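Local coordinates for transcriptional regulator, GntR family (Ralstonia eutropha, PDB 3IHU), which probably binds DNA and regulates transcription as a GntR-family factor that carries a helical FCD domain, at residues D184-R187 with R188-T191. Numbering follows the deposited sequence. Where two conformers were deposited one is given.
Sequences DDYR and RIAT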
ATOM      1  N   ASP A 184       3.141 -14.333  -5.840  1.00 18.58           N
ATOM      2  CA  ASP A 184       2.590 -14.908  -7.074  0.50 18.00           C
ATOM      3  C   ASP A 184       1.636 -13.944  -7.738  1.00 18.27           C
ATOM      4  O   ASP A 184       1.670 -13.754  -8.952  1.00 17.86           O
ATOM      5  CB  ASP A 184       1.818 -16.191  -6.850  0.50 18.17           C
ATOM      6  CG  ASP A 184       1.549 -16.886  -8.160  0.50 17.59           C
ATOM      7  OD1 ASP A 184       2.545 -17.227  -8.818  0.50 16.84           O
ATOM      8  OD2 ASP A 184       0.380 -16.993  -8.578  0.50 19.04           O
ATOM      9  N   ASP A 185       0.789 -13.312  -6.929  1.00 16.96           N
ATOM     10  CA  ASP A 185      -0.110 -12.317  -7.471  1.00 17.84           C
ATOM     11  C   ASP A 185       0.624 -11.149  -8.176  1.00 16.82           C
ATOM     12  O   ASP A 185       0.190 -10.650  -9.244  1.00 15.45           O
ATOM     13  CB  ASP A 185      -1.028 -11.767  -6.342  1.00 18.46           C
ATOM     14  CG  ASP A 185      -2.028 -12.787  -5.837  1.00 20.69           C
ATOM     15  OD1 ASP A 185      -2.119 -13.877  -6.428  1.00 22.81           O
ATOM     16  OD2 ASP A 185      -2.743 -12.493  -4.841  1.00 26.08           O
ATOM     17  N   TYR A 186       1.679 -10.657  -7.537  1.00 16.64           N
ATOM     18  CA  TYR A 186       2.409  -9.544  -8.065  1.00 16.95           C
ATOM     19  C   TYR A 186       3.148  -9.944  -9.343  1.00 17.56           C
ATOM     20  O   TYR A 186       3.284  -9.149 -10.257  1.00 17.51           O
ATOM     21  CB  TYR A 186       3.437  -8.997  -7.076  1.00 17.42           C
ATOM     22  CG  TYR A 186       2.921  -8.475  -5.759  1.00 18.02           C
ATOM     23  CD1 TYR A 186       1.726  -7.788  -5.682  1.00 19.95           C
ATOM     24  CD2 TYR A 186       3.649  -8.637  -4.600  1.00 21.28           C
ATOM     25  CE1 TYR A 186       1.268  -7.287  -4.497  1.00 22.87           C
ATOM     26  CE2 TYR A 186       3.182  -8.135  -3.390  1.00 21.10           C
ATOM     27  CZ  TYR A 186       1.989  -7.458  -3.356  1.00 21.17           C
ATOM     28  OH  TYR A 186       1.469  -6.965  -2.175  1.00 21.59           O
ATOM     29  N   ARG A 187       3.654 -11.172  -9.366  1.00 17.87           N
ATOM     30  CA  ARG A 187       4.232 -11.700 -10.564  1.00 18.13           C
ATOM     31  C   ARG A 187       3.217 -11.767 -11.691  1.00 17.42           C
ATOM     32  O   ARG A 187       3.570 -11.423 -12.797  1.00 16.26           O
ATOM     33  CB  ARG A 187       4.843 -13.064 -10.312  1.00 18.21           C
ATOM     34  CG  ARG A 187       6.030 -12.951  -9.418  1.00 21.69           C
ATOM     35  CD  ARG A 187       6.500 -14.330  -8.964  1.00 25.42           C
ATOM     36  NE  ARG A 187       7.423 -14.810  -9.946  1.00 29.19           N
ATOM     37  CZ  ARG A 187       8.356 -15.720  -9.723  1.00 31.42           C
ATOM     38  NH1 ARG A 187       8.489 -16.298  -8.514  1.00 30.51           N
ATOM     39  NH2 ARG A 187       9.157 -16.035 -10.730  1.00 33.05           N
ATOM     40  N   ARG A 188       1.985 -12.209 -11.422  1.00 17.74           N
ATOM     41  CA  ARG A 188       0.968 -12.267 -12.486  1.00 18.53           C
ATOM     42  C   ARG A 188       0.612 -10.846 -12.987  1.00 18.78           C
ATOM     43  O   ARG A 188       0.392 -10.643 -14.197  1.00 15.65           O
ATOM     44  CB  ARG A 188      -0.311 -13.024 -12.037  1.00 19.60           C
ATOM     45  CG  ARG A 188      -0.079 -14.528 -11.771  1.00 24.39           C
ATOM     46  CD  ARG A 188      -1.143 -15.213 -10.845  1.00 27.50           C
ATOM     47  NE  ARG A 188      -0.993 -16.662 -10.888  1.00 31.54           N
ATOM     48  CZ  ARG A 188      -1.551 -17.472 -11.802  1.00 33.00           C
ATOM     49  NH1 ARG A 188      -2.373 -17.008 -12.737  1.00 31.00           N
ATOM     50  NH2 ARG A 188      -1.297 -18.780 -11.764  1.00 35.31           N
ATOM     51  N   ILE A 189       0.534  -9.877 -12.057  1.00 17.85           N
ATOM     52  CA  ILE A 189       0.273  -8.499 -12.444  1.00 16.95           C
ATOM     53  C   ILE A 189       1.364  -8.024 -13.427  1.00 16.62           C
ATOM     54  O   ILE A 189       1.046  -7.530 -14.487  1.00 14.89           O
ATOM     55  CB  ILE A 189       0.172  -7.511 -11.253  1.00 17.26           C
ATOM     56  CG1 ILE A 189      -1.089  -7.768 -10.426  1.00 18.28           C
ATOM     57  CG2 ILE A 189       0.216  -6.050 -11.782  1.00 15.68           C
ATOM     58  CD1 ILE A 189      -1.107  -7.132  -9.037  1.00 20.72           C
ATOM     59  N   ALA A 190       2.630  -8.168 -13.041  1.00 16.17           N
ATOM     60  CA  ALA A 190       3.751  -7.738 -13.872  1.00 16.87           C
ATOM     61  C   ALA A 190       3.681  -8.379 -15.250  1.00 16.06           C
ATOM     62  O   ALA A 190       3.733  -7.683 -16.248  1.00 14.71           O
ATOM     63  CB  ALA A 190       5.050  -8.064 -13.232  1.00 15.68           C
ATOM     64  N   THR A 191       3.551  -9.699 -15.271  1.00 15.10           N
ATOM     65  CA  THR A 191       3.460 -10.422 -16.527  1.00 15.77           C
ATOM     66  C   THR A 191       2.287  -9.910 -17.413  1.00 16.15           C
ATOM     67  O   THR A 191       2.472  -9.686 -18.615  1.00 16.16           O
ATOM     68  CB  THR A 191       3.419 -11.915 -16.271  1.00 15.62           C
ATOM     69  OG1 THR A 191       4.668 -12.307 -15.633  1.00 13.71           O
ATOM     70  CG2 THR A 191       3.247 -12.708 -17.602  1.00 15.37           C
TER
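Asp184, in one of its two conformers, and Arg188 form an i to i+4 salt bridge, perhaps only partly populated, on the outer surface of helix 179-195 of the FCD domain. Four successive alpha-helical hydrogen bonds hold the two turns beneath, from Arg188 N to Asp184 O (2.9 Å) through to Thr191 N to Arg187 O (3.0 Å). The buried side is largely apolar and aromatic. Ile189 CD1 comes to the edge of the Tyr186 ring, near its plane, at 4.4 Å from Tyr186 CD1; a branched aliphatic chain and a large ring suit this side because both are buried against helix 134-152, Ile189 on Leu148 and Tyr186 on Tyr145. Ala190, small enough to sit close, touches Val122 of helix 112-130. Asp185 is the one buried acid, its OD2 accepting hydrogen bonds from His208 and Asn211. On the polar face, a short acid suits a long base four residues later: Asp184 CG lies anti to the backbone N (chi1 -167°), and the extended Arg188 chain reaches back to its carboxylate. The two flat groups are turned 64° apart; Asp184 OD2 lies nearly in the guanidinium plane, and Arg188 NE meets its syn side at 2.7 Å, 25° out of the carboxylate plane.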